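Local coordinates for galectin-1 (Bufo arenarum, PDB 1A78), which binds beta-galactosides as a homodimeric lectin, probably along with a range of complex carbohydrates, and may regulate cell apoptosis and differentiation, at residues A[10-13]-A[17-20]; A[48-51]-A[56-59]; A[69-74]-A[110-115]; A[83-88]-A[127-132]. One frame throughout, in Å; residues are numbered along the deposited sequence.

Interaction 1: A[10-13]-A[17-20]; sequences LNLK and CVEI
Leu-12 and Val-18 meet methyl to methyl, CD2 of the leucine lying 3.6 Å from CG1 of the valine, with the two side chains crossing at about a right angle. This is the main apolar touch. Val-18 CG1 can make it because it stands between the backbone N and the carbonyl carbon (chi1 46°), leaving CG2 for packing on Ile-131. Leu-10 approaches the same methyl more loosely, its CD2 4.4 Å from Val-18 CG1.

The other kind of contact sets a methyl against the backbone: Leu-12 CD1 rests 3.5 Å from Cys-17 O, at van der Waals range. Leu-12 carries its CG anti to the backbone N (chi1 -166°), which sends both methyls across to 17-20.

The strands belong to the two sheets of the galectin beta sandwich, their short axes 8.5 Å apart and 129° from one another. Asn-11 and Leu-12 form a G1 beta bulge opposite Ile-118, at the end of strand 6-12, outermost within this chain. Leu-10 also packs on Phe-128 of the second subunit.

With apolar side chains carrying the contact, the sheets are joined here by shape and burial of methyl groups, while the backbone polar groups bond within each sheet.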
loop_
_atom_site.group_PDB
_atom_site.type_symbol
_atom_site.label_atom_id
_atom_site.label_comp_id
_atom_site.label_asym_id
_atom_site.label_seq_id
_atom_site.Cartn_x
_atom_site.Cartn_y
_atom_site.Cartn_z
ATOM N N LEU A 10 -7.956 -2.665 0.356
ATOM C CA LEU A 10 -7.095 -3.468 1.224
ATOM C C LEU A 10 -7.725 -4.834 1.523
ATOM O O LEU A 10 -7.019 -5.797 1.793
ATOM C CB LEU A 10 -6.822 -2.716 2.543
ATOM C CG LEU A 10 -5.915 -3.318 3.636
ATOM C CD1 LEU A 10 -4.481 -3.295 3.180
ATOM C CD2 LEU A 10 -6.030 -2.537 4.942
ATOM N N ASN A 11 -9.052 -4.902 1.484
ATOM C CA ASN A 11 -9.815 -6.122 1.772
ATOM C C ASN A 11 -9.372 -6.929 2.981
ATOM O O ASN A 11 -9.144 -8.131 2.884
ATOM C CB ASN A 11 -9.900 -7.036 0.541
ATOM C CG ASN A 11 -10.928 -8.156 0.715
ATOM O OD1 ASN A 11 -12.135 -7.893 0.797
ATOM N ND2 ASN A 11 -10.456 -9.403 0.798
ATOM N N LEU A 12 -9.265 -6.281 4.130
ATOM C CA LEU A 12 -8.864 -6.993 5.338
ATOM C C LEU A 12 -10.119 -7.620 5.919
ATOM O O LEU A 12 -11.051 -6.915 6.263
ATOM C CB LEU A 12 -8.205 -6.035 6.342
ATOM C CG LEU A 12 -7.423 -6.618 7.528
ATOM C CD1 LEU A 12 -6.162 -7.347 7.056
ATOM C CD2 LEU A 12 -7.039 -5.501 8.473
ATOM N N LYS A 13 -10.168 -8.949 5.959
ATOM C CA LYS A 13 -11.324 -9.682 6.480
ATOM C C LYS A 13 -10.954 -10.148 7.860
ATOM O O LYS A 13 -9.768 -10.178 8.200
ATOM C CB LYS A 13 -11.634 -10.896 5.596
ATOM C CG LYS A 13 -11.858 -10.560 4.115
ATOM C CD LYS A 13 -12.262 -11.786 3.329
ATOM C CE LYS A 13 -12.805 -11.424 1.939
ATOM N NZ LYS A 13 -14.047 -10.571 1.984
ATOM N N CYS A 17 -4.480 -9.716 9.142
ATOM C CA CYS A 17 -3.853 -8.555 9.707
ATOM C C CYS A 17 -3.061 -7.769 8.703
ATOM O O CYS A 17 -2.816 -8.240 7.601
ATOM C CB CYS A 17 -2.925 -9.001 10.829
ATOM S SG CYS A 17 -1.560 -10.007 10.228
ATOM N N VAL A 18 -2.681 -6.561 9.098
ATOM C CA VAL A 18 -1.879 -5.681 8.280
ATOM C C VAL A 18 -0.806 -5.095 9.193
ATOM O O VAL A 18 -1.074 -4.743 10.334
ATOM C CB VAL A 18 -2.753 -4.583 7.551
ATOM C CG1 VAL A 18 -3.746 -3.946 8.471
ATOM C CG2 VAL A 18 -1.889 -3.535 6.928
ATOM N N GLU A 19 0.425 -5.083 8.725
ATOM C CA GLU A 19 1.531 -4.557 9.488
ATOM C C GLU A 19 2.083 -3.371 8.716
ATOM O O GLU A 19 2.414 -3.507 7.535
ATOM C CB GLU A 19 2.619 -5.630 9.615
ATOM C CG GLU A 19 3.974 -5.115 10.119
ATOM C CD GLU A 19 5.133 -6.022 9.723
ATOM O OE1 GLU A 19 5.376 -7.037 10.417
ATOM O OE2 GLU A 19 5.803 -5.715 8.710
ATOM N N ILE A 20 2.151 -2.209 9.356
ATOM C CA ILE A 20 2.685 -1.015 8.721
ATOM C C ILE A 20 4.069 -0.764 9.290
ATOM O O ILE A 20 4.324 -1.079 10.441
ATOM C CB ILE A 20 1.773 0.225 8.931
ATOM C CG1 ILE A 20 0.674 0.261 7.869
ATOM C CG2 ILE A 20 2.569 1.515 8.788
ATOM C CD1 ILE A 20 -0.338 -0.820 8.001
#

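Interaction 2: A[48-51]-A[56-59]; sequences ARFD and VNKI. With YIO (1-thio-beta-D-galactopyranose), chain C; GAL (beta-D-galactopyranose), chain B.
O2 of the galactose GAL is gripped by Arg-49, whose NH1 donates to it at 2.9 Å and whose NH2 adds a weak bond at 3.3 Å; the same hydroxyl donates to Glu-72. Arg-49 NH2 also reaches the thiogalactose, 2.9 Å from YIO O4 and weakly to YIO O5. Both sugars thus meet the edge of one guanidinium, which is carried on a chain extended from CG to NE. Asn-47 holds its NE and Asp-55 its NH1, fixing the rotation of the group.

At its backbone, Arg-49 pairs with Lys-58 as an antiparallel hydrogen-bonded pair. Arg-49 N donates to Lys-58 O at 2.7 Å, almost in line with the carbonyl, and Lys-58 N returns a 3.0 Å bond to Arg-49 O. Asn-57 shares the place opposite Arg-49, a G1 beta bulge, and its N bonds Phe-50 O at 2.8 Å from above the carbonyl plane. Farther on, Asp-51 and Val-56 lie side by side, OD1 3.5 Å from CG2.

Arg-49 is therefore held at the backbone by strand pairing and at the guanidinium by Asn-47 and Asp-55, which leaves the NH1 and NH2 edge set to donate to both sugars.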
loop_
_atom_site.group_PDB
_atom_site.type_symbol
_atom_site.label_atom_id
_atom_site.label_comp_id
_atom_site.label_asym_id
_atom_site.label_seq_id
_atom_site.Cartn_x
_atom_site.Cartn_y
_atom_site.Cartn_z
ATOM N N ALA A 48 -0.821 8.328 17.796
ATOM C CA ALA A 48 0.248 8.363 18.793
ATOM C C ALA A 48 0.677 9.818 18.942
ATOM O O ALA A 48 1.315 10.384 18.046
ATOM C CB ALA A 48 1.432 7.501 18.363
ATOM N N ARG A 49 0.341 10.413 20.084
ATOM C CA ARG A 49 0.641 11.809 20.375
ATOM C C ARG A 49 1.888 12.078 21.198
ATOM O O ARG A 49 1.908 11.859 22.393
ATOM C CB ARG A 49 -0.573 12.449 21.061
ATOM C CG ARG A 49 -1.837 12.386 20.209
ATOM C CD ARG A 49 -3.037 13.052 20.862
ATOM N NE ARG A 49 -4.189 13.077 19.963
ATOM C CZ ARG A 49 -5.386 13.583 20.260
ATOM N NH1 ARG A 49 -5.623 14.130 21.450
ATOM N NH2 ARG A 49 -6.366 13.508 19.375
ATOM N N PHE A 50 2.939 12.543 20.543
ATOM C CA PHE A 50 4.172 12.886 21.246
ATOM C C PHE A 50 3.890 14.114 22.118
ATOM O O PHE A 50 4.147 14.121 23.317
ATOM C CB PHE A 50 5.285 13.211 20.249
ATOM C CG PHE A 50 5.846 12.012 19.584
ATOM C CD1 PHE A 50 6.853 11.275 20.198
ATOM C CD2 PHE A 50 5.330 11.573 18.365
ATOM C CE1 PHE A 50 7.342 10.102 19.610
ATOM C CE2 PHE A 50 5.808 10.405 17.764
ATOM C CZ PHE A 50 6.818 9.666 18.391
ATOM N N ASP A 51 3.321 15.138 21.508
ATOM C CA ASP A 51 2.983 16.342 22.211
ATOM C C ASP A 51 1.892 16.981 21.376
ATOM O O ASP A 51 2.181 17.743 20.467
ATOM C CB ASP A 51 4.215 17.230 22.275
ATOM C CG ASP A 51 4.026 18.423 23.178
ATOM O OD1 ASP A 51 2.979 18.491 23.864
ATOM O OD2 ASP A 51 4.929 19.286 23.205
ATOM N N VAL A 56 0.674 14.218 25.997
ATOM C CA VAL A 56 2.118 14.153 25.788
ATOM C C VAL A 56 2.431 12.671 25.892
ATOM O O VAL A 56 1.956 12.028 26.821
ATOM C CB VAL A 56 2.869 15.016 26.873
ATOM C CG1 VAL A 56 4.374 14.871 26.744
ATOM C CG2 VAL A 56 2.478 16.521 26.734
ATOM N N ASN A 57 3.116 12.110 24.896
ATOM C CA ASN A 57 3.438 10.679 24.861
ATOM C C ASN A 57 2.264 9.773 25.205
ATOM O O ASN A 57 2.389 8.866 26.024
ATOM C CB ASN A 57 4.589 10.335 25.788
ATOM C CG ASN A 57 5.915 10.632 25.189
ATOM O OD1 ASN A 57 6.117 11.681 24.584
ATOM N ND2 ASN A 57 6.853 9.731 25.376
ATOM N N LYS A 58 1.147 9.950 24.522
ATOM C CA LYS A 58 -0.035 9.139 24.799
ATOM C C LYS A 58 -0.564 8.603 23.468
ATOM O O LYS A 58 -0.238 9.130 22.414
ATOM C CB LYS A 58 -1.102 10.034 25.438
ATOM C CG LYS A 58 -2.148 9.312 26.255
ATOM C CD LYS A 58 -1.625 9.069 27.643
ATOM C CE LYS A 58 -1.437 10.400 28.375
ATOM N NZ LYS A 58 -0.621 10.281 29.640
ATOM N N ILE A 59 -1.392 7.569 23.525
ATOM C CA ILE A 59 -1.997 6.964 22.345
ATOM C C ILE A 59 -3.493 7.185 22.462
ATOM O O ILE A 59 -4.099 6.809 23.459
ATOM C CB ILE A 59 -1.725 5.428 22.285
ATOM C CG1 ILE A 59 -0.290 5.173 21.842
ATOM C CG2 ILE A 59 -2.728 4.705 21.370
ATOM C CD1 ILE A 59 0.049 3.707 21.786
HETATM C C1 YIO C . -9.216 15.125 17.833
HETATM C C2 YIO C . -8.161 15.164 16.756
HETATM C C3 YIO C . -8.468 14.131 15.690
HETATM C C4 YIO C . -8.481 12.777 16.343
HETATM C C5 YIO C . -9.509 12.771 17.474
HETATM C C6 YIO C . -9.497 11.485 18.258
HETATM O O2 YIO C . -8.129 16.448 16.175
HETATM O O3 YIO C . -7.456 14.162 14.702
HETATM O O4 YIO C . -7.184 12.487 16.837
HETATM O O5 YIO C . -9.264 13.828 18.421
HETATM O O6 YIO C . -10.702 11.365 18.997
HETATM S S1 YIO C . -8.562 16.182 19.153
HETATM C C1 GAL B . -9.922 15.977 20.354
HETATM C C2 GAL B . -9.340 15.692 21.750
HETATM C C3 GAL B . -10.465 15.413 22.754
HETATM C C4 GAL B . -11.476 16.568 22.743
HETATM C C5 GAL B . -11.989 16.756 21.331
HETATM C C6 GAL B . -12.949 17.919 21.285
HETATM O O2 GAL B . -8.462 14.581 21.712
HETATM O O3 GAL B . -9.912 15.262 24.052
HETATM O O4 GAL B . -10.848 17.778 23.157
HETATM O O5 GAL B . -10.873 17.061 20.444
HETATM O O6 GAL B . -13.183 18.327 19.955
#

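Interaction 3: A[69-74]-A[110-115]; sequences WGSEQR and PVRKVL. With YIO (1-thio-beta-D-galactopyranose), chain C; GAL (beta-D-galactopyranose), chain B.
The galectin carbohydrate-recognition site, on one sheet of the beta sandwich, includes segment 69-74 on the outermost strand within the chain, and Arg-112 of the loop segment 110-115 holds that segment by its backbone. Its guanidinium takes Ser-71 O end-on with two nitrogens, NH2 at 2.9 Å and NH1 at 3.3 Å. The oxygen lies in the guanidinium plane; seen from the carbonyl, NH1 sits on a lone pair whereas NH2 stands above the carbonyl plane. The Arg-112 chain is bent at chi2 (-148°) and chi3 (-114°) to bring the group round, and Ser-63 OG accepts from its NE. Gly-70, next to the gripped carbonyl, offers its own O to Asn-62 ND2, an atom that also bonds the sugar, so the backbone that Arg-112 holds is linked through Asn-62 to the sugar.

On the sugar side, Trp-69 lays one face against YIO, with C5 3.8 Å above the plane over the ring centre and C4 3.6 Å from CZ2. This packing of an indole against the C-H face of galactose is the hallmark of galectins. Glu-72 OE2 also takes the hydroxyl YIO O6 at 2.6 Å, so that the one oxygen serves both rings. Its other oxygen, OE1, forms a salt bridge with Arg-74 NH1 at 2.6 Å, which orients the carboxylate, while Arg-74 NH2 donates to GAL O3.

Farther along, Gln-73 extends its chain toward the loop; its NE2 bonds Ser-108 O and Glu-75 OE1, and its OE1 lies 3.8 Å from Pro-110 CD.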
loop_
_atom_site.group_PDB
_atom_site.type_symbol
_atom_site.label_atom_id
_atom_site.label_comp_id
_atom_site.label_asym_id
_atom_site.label_seq_id
_atom_site.Cartn_x
_atom_site.Cartn_y
_atom_site.Cartn_z
ATOM N N TRP A 69 -16.524 12.078 15.275
ATOM C CA TRP A 69 -15.707 11.242 16.129
ATOM C C TRP A 69 -16.547 10.588 17.227
ATOM O O TRP A 69 -17.584 11.116 17.617
ATOM C CB TRP A 69 -14.612 12.063 16.740
ATOM C CG TRP A 69 -13.602 12.494 15.772
ATOM C CD1 TRP A 69 -13.410 13.756 15.310
ATOM C CD2 TRP A 69 -12.581 11.691 15.184
ATOM N NE1 TRP A 69 -12.328 13.802 14.480
ATOM C CE2 TRP A 69 -11.795 12.545 14.377
ATOM C CE3 TRP A 69 -12.245 10.333 15.259
ATOM C CZ2 TRP A 69 -10.692 12.092 13.642
ATOM C CZ3 TRP A 69 -11.144 9.878 14.527
ATOM C CH2 TRP A 69 -10.382 10.763 13.728
ATOM N N GLY A 70 -16.143 9.396 17.658
ATOM C CA GLY A 70 -16.866 8.675 18.713
ATOM C C GLY A 70 -16.163 8.817 20.061
ATOM O O GLY A 70 -15.437 9.784 20.276
ATOM N N SER A 71 -16.306 7.846 20.944
ATOM C CA SER A 71 -15.652 7.953 22.253
ATOM C C SER A 71 -14.191 7.583 22.216
ATOM O O SER A 71 -13.847 6.455 21.878
ATOM C CB SER A 71 -16.339 7.057 23.281
ATOM O OG SER A 71 -17.745 7.166 23.171
ATOM N N GLU A 72 -13.333 8.502 22.625
ATOM C CA GLU A 72 -11.907 8.234 22.625
ATOM C C GLU A 72 -11.583 7.175 23.670
ATOM O O GLU A 72 -12.311 7.016 24.657
ATOM C CB GLU A 72 -11.097 9.496 22.946
ATOM C CG GLU A 72 -11.240 10.651 21.957
ATOM C CD GLU A 72 -10.159 11.713 22.140
ATOM O OE1 GLU A 72 -9.550 11.750 23.216
ATOM O OE2 GLU A 72 -9.886 12.502 21.215
ATOM N N GLN A 73 -10.516 6.423 23.410
ATOM C CA GLN A 73 -10.008 5.398 24.306
ATOM C C GLN A 73 -8.537 5.746 24.358
ATOM O O GLN A 73 -7.849 5.649 23.344
ATOM C CB GLN A 73 -10.186 3.986 23.740
ATOM C CG GLN A 73 -9.347 2.937 24.491
ATOM C CD GLN A 73 -9.599 1.502 24.034
ATOM O OE1 GLN A 73 -10.745 1.066 23.936
ATOM N NE2 GLN A 73 -8.521 0.762 23.761
ATOM N N ARG A 74 -8.069 6.249 25.490
ATOM C CA ARG A 74 -6.665 6.605 25.602
ATOM C C ARG A 74 -5.866 5.427 26.142
ATOM O O ARG A 74 -6.445 4.514 26.720
ATOM C CB ARG A 74 -6.488 7.826 26.505
ATOM C CG ARG A 74 -6.902 9.128 25.858
ATOM C CD ARG A 74 -6.201 10.321 26.507
ATOM N NE ARG A 74 -6.322 11.543 25.709
ATOM C CZ ARG A 74 -7.473 12.049 25.280
ATOM N NH1 ARG A 74 -8.618 11.452 25.582
ATOM N NH2 ARG A 74 -7.478 13.099 24.466
ATOM N N PRO A 110 -12.621 -1.750 20.409
ATOM C CA PRO A 110 -13.844 -2.409 19.949
ATOM C C PRO A 110 -14.276 -2.021 18.520
ATOM O O PRO A 110 -14.054 -0.885 18.064
ATOM C CB PRO A 110 -14.871 -1.944 20.978
ATOM C CG PRO A 110 -14.440 -0.560 21.235
ATOM C CD PRO A 110 -12.945 -0.702 21.393
ATOM N N VAL A 111 -14.869 -2.981 17.820
ATOM C CA VAL A 111 -15.364 -2.760 16.482
ATOM C C VAL A 111 -16.784 -2.243 16.653
ATOM O O VAL A 111 -17.697 -3.006 16.958
ATOM C CB VAL A 111 -15.340 -4.061 15.666
ATOM C CG1 VAL A 111 -16.214 -3.926 14.427
ATOM C CG2 VAL A 111 -13.913 -4.359 15.261
ATOM N N ARG A 112 -16.964 -0.940 16.468
ATOM C CA ARG A 112 -18.272 -0.318 16.648
ATOM C C ARG A 112 -19.192 -0.533 15.451
ATOM O O ARG A 112 -20.387 -0.279 15.522
ATOM C CB ARG A 112 -18.092 1.154 17.047
ATOM C CG ARG A 112 -16.907 1.271 18.016
ATOM C CD ARG A 112 -17.012 2.362 19.067
ATOM N NE ARG A 112 -16.005 3.391 18.857
ATOM C CZ ARG A 112 -15.362 4.060 19.812
ATOM N NH1 ARG A 112 -15.593 3.816 21.091
ATOM N NH2 ARG A 112 -14.518 5.024 19.473
ATOM N N LYS A 113 -18.643 -1.121 14.398
ATOM C CA LYS A 113 -19.398 -1.421 13.187
ATOM C C LYS A 113 -18.705 -2.560 12.473
ATOM O O LYS A 113 -17.558 -2.422 12.057
ATOM C CB LYS A 113 -19.440 -0.205 12.262
ATOM C CG LYS A 113 -20.176 -0.461 10.970
ATOM C CD LYS A 113 -20.370 0.810 10.202
ATOM C CE LYS A 113 -21.091 0.502 8.910
ATOM N NZ LYS A 113 -22.416 -0.147 9.128
ATOM N N VAL A 114 -19.375 -3.700 12.362
ATOM C CA VAL A 114 -18.749 -4.823 11.681
ATOM C C VAL A 114 -18.976 -4.746 10.178
ATOM O O VAL A 114 -20.104 -4.606 9.698
ATOM C CB VAL A 114 -19.163 -6.202 12.225
ATOM C CG1 VAL A 114 -17.906 -7.056 12.393
ATOM C CG2 VAL A 114 -19.877 -6.078 13.543
ATOM N N LEU A 115 -17.860 -4.729 9.467
ATOM C CA LEU A 115 -17.817 -4.647 8.026
ATOM C C LEU A 115 -17.402 -6.022 7.541
ATOM O O LEU A 115 -16.643 -6.714 8.226
ATOM C CB LEU A 115 -16.733 -3.638 7.617
ATOM C CG LEU A 115 -16.922 -2.218 8.157
ATOM C CD1 LEU A 115 -15.688 -1.360 7.904
ATOM C CD2 LEU A 115 -18.169 -1.616 7.530
HETATM C C1 YIO C . -9.216 15.125 17.833
HETATM C C2 YIO C . -8.161 15.164 16.756
HETATM C C3 YIO C . -8.468 14.131 15.690
HETATM C C4 YIO C . -8.481 12.777 16.343
HETATM C C5 YIO C . -9.509 12.771 17.474
HETATM C C6 YIO C . -9.497 11.485 18.258
HETATM O O2 YIO C . -8.129 16.448 16.175
HETATM O O3 YIO C . -7.456 14.162 14.702
HETATM O O4 YIO C . -7.184 12.487 16.837
HETATM O O5 YIO C . -9.264 13.828 18.421
HETATM O O6 YIO C . -10.702 11.365 18.997
HETATM S S1 YIO C . -8.562 16.182 19.153
HETATM C C1 GAL B . -9.922 15.977 20.354
HETATM C C2 GAL B . -9.340 15.692 21.750
HETATM C C3 GAL B . -10.465 15.413 22.754
HETATM C C4 GAL B . -11.476 16.568 22.743
HETATM C C5 GAL B . -11.989 16.756 21.331
HETATM C C6 GAL B . -12.949 17.919 21.285
HETATM O O2 GAL B . -8.462 14.581 21.712
HETATM O O3 GAL B . -9.912 15.262 24.052
HETATM O O4 GAL B . -10.848 17.778 23.157
HETATM O O5 GAL B . -10.873 17.061 20.444
HETATM O O6 GAL B . -13.183 18.327 19.955
#

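Interaction 4: A[83-88]-A[127-132]; sequences GAEVMV and AFKSIT
Glu-85 and Lys-129 meet through the ends of their side chains, in a salt bridge with Glu-85 OE2 3.2 Å from Lys-129 NZ. The ammonium stands over the flat face of the carboxylate: NZ is 3.1 Å from Glu-85 CD and 3.3 Å from OE1, so no oxygen is singled out. Such a placing speaks for attraction between charges more than for one straight bond.

Both side chains start alike, with CG beside the backbone N and anti to the carbonyl carbon (chi1 -76° in Glu-85, -69° in Lys-129). Each then runs extended beyond CG, and the two cross at about a right angle. The extended lysine brings NZ to the acid, and its aliphatic part passes the carboxylate on the way. OE1 is modelled 3.0 Å from Lys-129 CD, a spacing so short that it is best treated as doubtful. The last torsion of Glu-85 (chi3 69°) turns the carboxylate so that its face meets NZ.

The pair spans strand 16-23, which lies between strands 85-92 and 127-133 in the five-stranded sheet, and both side chains touch Ser-23 on it. Lys-129 and Ser-130 form a classic beta bulge opposite Lys-21. Just beyond, residues 130 to 132 of the strand 127-133, outermost within this chain, pair antiparallel with a strand of the second subunit, continuing the sheet across the dimer.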
loop_
_atom_site.group_PDB
_atom_site.type_symbol
_atom_site.label_atom_id
_atom_site.label_comp_id
_atom_site.label_asym_id
_atom_site.label_seq_id
_atom_site.Cartn_x
_atom_site.Cartn_y
_atom_site.Cartn_z
ATOM N N GLY A 83 12.161 10.754 15.133
ATOM C CA GLY A 83 13.281 10.511 14.252
ATOM C C GLY A 83 13.676 9.051 14.185
ATOM O O GLY A 83 14.833 8.772 13.890
ATOM N N ALA A 84 12.752 8.126 14.464
ATOM C CA ALA A 84 13.052 6.685 14.407
ATOM C C ALA A 84 12.011 5.908 13.597
ATOM O O ALA A 84 11.027 6.474 13.142
ATOM C CB ALA A 84 13.168 6.104 15.804
ATOM N N GLU A 85 12.247 4.615 13.410
ATOM C CA GLU A 85 11.344 3.754 12.653
ATOM C C GLU A 85 10.301 3.058 13.519
ATOM O O GLU A 85 10.599 2.632 14.631
ATOM C CB GLU A 85 12.137 2.669 11.937
ATOM C CG GLU A 85 12.882 3.132 10.706
ATOM C CD GLU A 85 13.165 1.981 9.743
ATOM O OE1 GLU A 85 12.186 1.458 9.143
ATOM O OE2 GLU A 85 14.361 1.617 9.583
ATOM N N VAL A 86 9.088 2.897 13.004
ATOM C CA VAL A 86 8.058 2.207 13.755
ATOM C C VAL A 86 7.448 1.084 12.950
ATOM O O VAL A 86 7.489 1.101 11.716
ATOM C CB VAL A 86 6.924 3.145 14.178
ATOM C CG1 VAL A 86 7.422 4.091 15.212
ATOM C CG2 VAL A 86 6.376 3.906 12.987
ATOM N N MET A 87 6.842 0.135 13.652
ATOM C CA MET A 87 6.171 -0.986 13.020
ATOM C C MET A 87 4.995 -1.391 13.911
ATOM O O MET A 87 5.187 -1.725 15.081
ATOM C CB MET A 87 7.151 -2.127 12.831
ATOM C CG MET A 87 6.541 -3.396 12.342
ATOM S SD MET A 87 7.807 -4.686 12.231
ATOM C CE MET A 87 9.257 -3.901 13.013
ATOM N N VAL A 88 3.776 -1.287 13.382
ATOM C CA VAL A 88 2.558 -1.615 14.123
ATOM C C VAL A 88 1.763 -2.643 13.311
ATOM O O VAL A 88 1.776 -2.600 12.080
ATOM C CB VAL A 88 1.635 -0.330 14.343
ATOM C CG1 VAL A 88 0.565 -0.602 15.407
ATOM C CG2 VAL A 88 2.460 0.890 14.733
ATOM N N ALA A 127 6.377 8.494 7.613
ATOM C CA ALA A 127 6.959 8.128 6.322
ATOM C C ALA A 127 6.804 6.630 6.080
ATOM O O ALA A 127 7.312 5.820 6.839
ATOM C CB ALA A 127 8.441 8.533 6.249
ATOM N N PHE A 128 6.071 6.288 5.030
ATOM C CA PHE A 128 5.812 4.913 4.630
ATOM C C PHE A 128 7.065 4.161 4.160
ATOM O O PHE A 128 7.916 4.705 3.471
ATOM C CB PHE A 128 4.766 4.951 3.508
ATOM C CG PHE A 128 4.559 3.644 2.796
ATOM C CD1 PHE A 128 3.764 2.655 3.348
ATOM C CD2 PHE A 128 5.156 3.416 1.558
ATOM C CE1 PHE A 128 3.564 1.461 2.685
ATOM C CE2 PHE A 128 4.966 2.228 0.887
ATOM C CZ PHE A 128 4.170 1.249 1.446
ATOM N N LYS A 129 7.208 2.919 4.582
ATOM C CA LYS A 129 8.328 2.111 4.121
ATOM C C LYS A 129 7.751 0.830 3.528
ATOM O O LYS A 129 8.131 0.430 2.449
ATOM C CB LYS A 129 9.331 1.814 5.248
ATOM C CG LYS A 129 10.095 3.054 5.712
ATOM C CD LYS A 129 11.357 2.706 6.498
ATOM C CE LYS A 129 12.254 3.943 6.672
ATOM N NZ LYS A 129 13.630 3.641 7.211
ATOM N N SER A 130 6.769 0.249 4.210
ATOM C CA SER A 130 6.126 -0.964 3.768
ATOM C C SER A 130 4.790 -1.250 4.464
ATOM O O SER A 130 4.480 -0.699 5.530
ATOM C CB SER A 130 7.087 -2.149 3.919
ATOM O OG SER A 130 7.306 -2.471 5.273
ATOM N N ILE A 131 3.988 -2.084 3.811
ATOM C CA ILE A 131 2.694 -2.521 4.287
ATOM C C ILE A 131 2.612 -3.999 3.904
ATOM O O ILE A 131 2.902 -4.357 2.765
ATOM C CB ILE A 131 1.563 -1.739 3.606
ATOM C CG1 ILE A 131 0.205 -2.302 4.013
ATOM C CG2 ILE A 131 1.728 -1.780 2.084
ATOM C CD1 ILE A 131 -0.933 -1.343 3.736
ATOM N N THR A 132 2.222 -4.851 4.844
ATOM C CA THR A 132 2.154 -6.275 4.590
ATOM C C THR A 132 0.873 -6.884 5.117
ATOM O O THR A 132 0.499 -6.629 6.255
ATOM C CB THR A 132 3.303 -6.991 5.314
ATOM O OG1 THR A 132 4.529 -6.304 5.068
ATOM C CG2 THR A 132 3.440 -8.426 4.836
#

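In the fold
Interaction 1 is the buried one, joining the two sheets of the sandwich through methyl groups; interactions 3 and 4 lie on the surface and rely on charged or polar ends, while interaction 2 is partly buried and combines backbone pairing with an arginine on the sugars. Interactions 2 and 3 share the sugar-binding sheet, where strands 58-65 and 68-75 are neighbours. Interactions 1 and 4 share the other sheet and touch in it, Ile-20 N lying 2.8 Å from Val-88 O and Glu-19 N 2.9 Å from Thr-132 O, both probable hydrogen bonds. Interactions 3 and 4 sit on opposite sides of the chain's centre, one at the sugar, the other near the dimer interface.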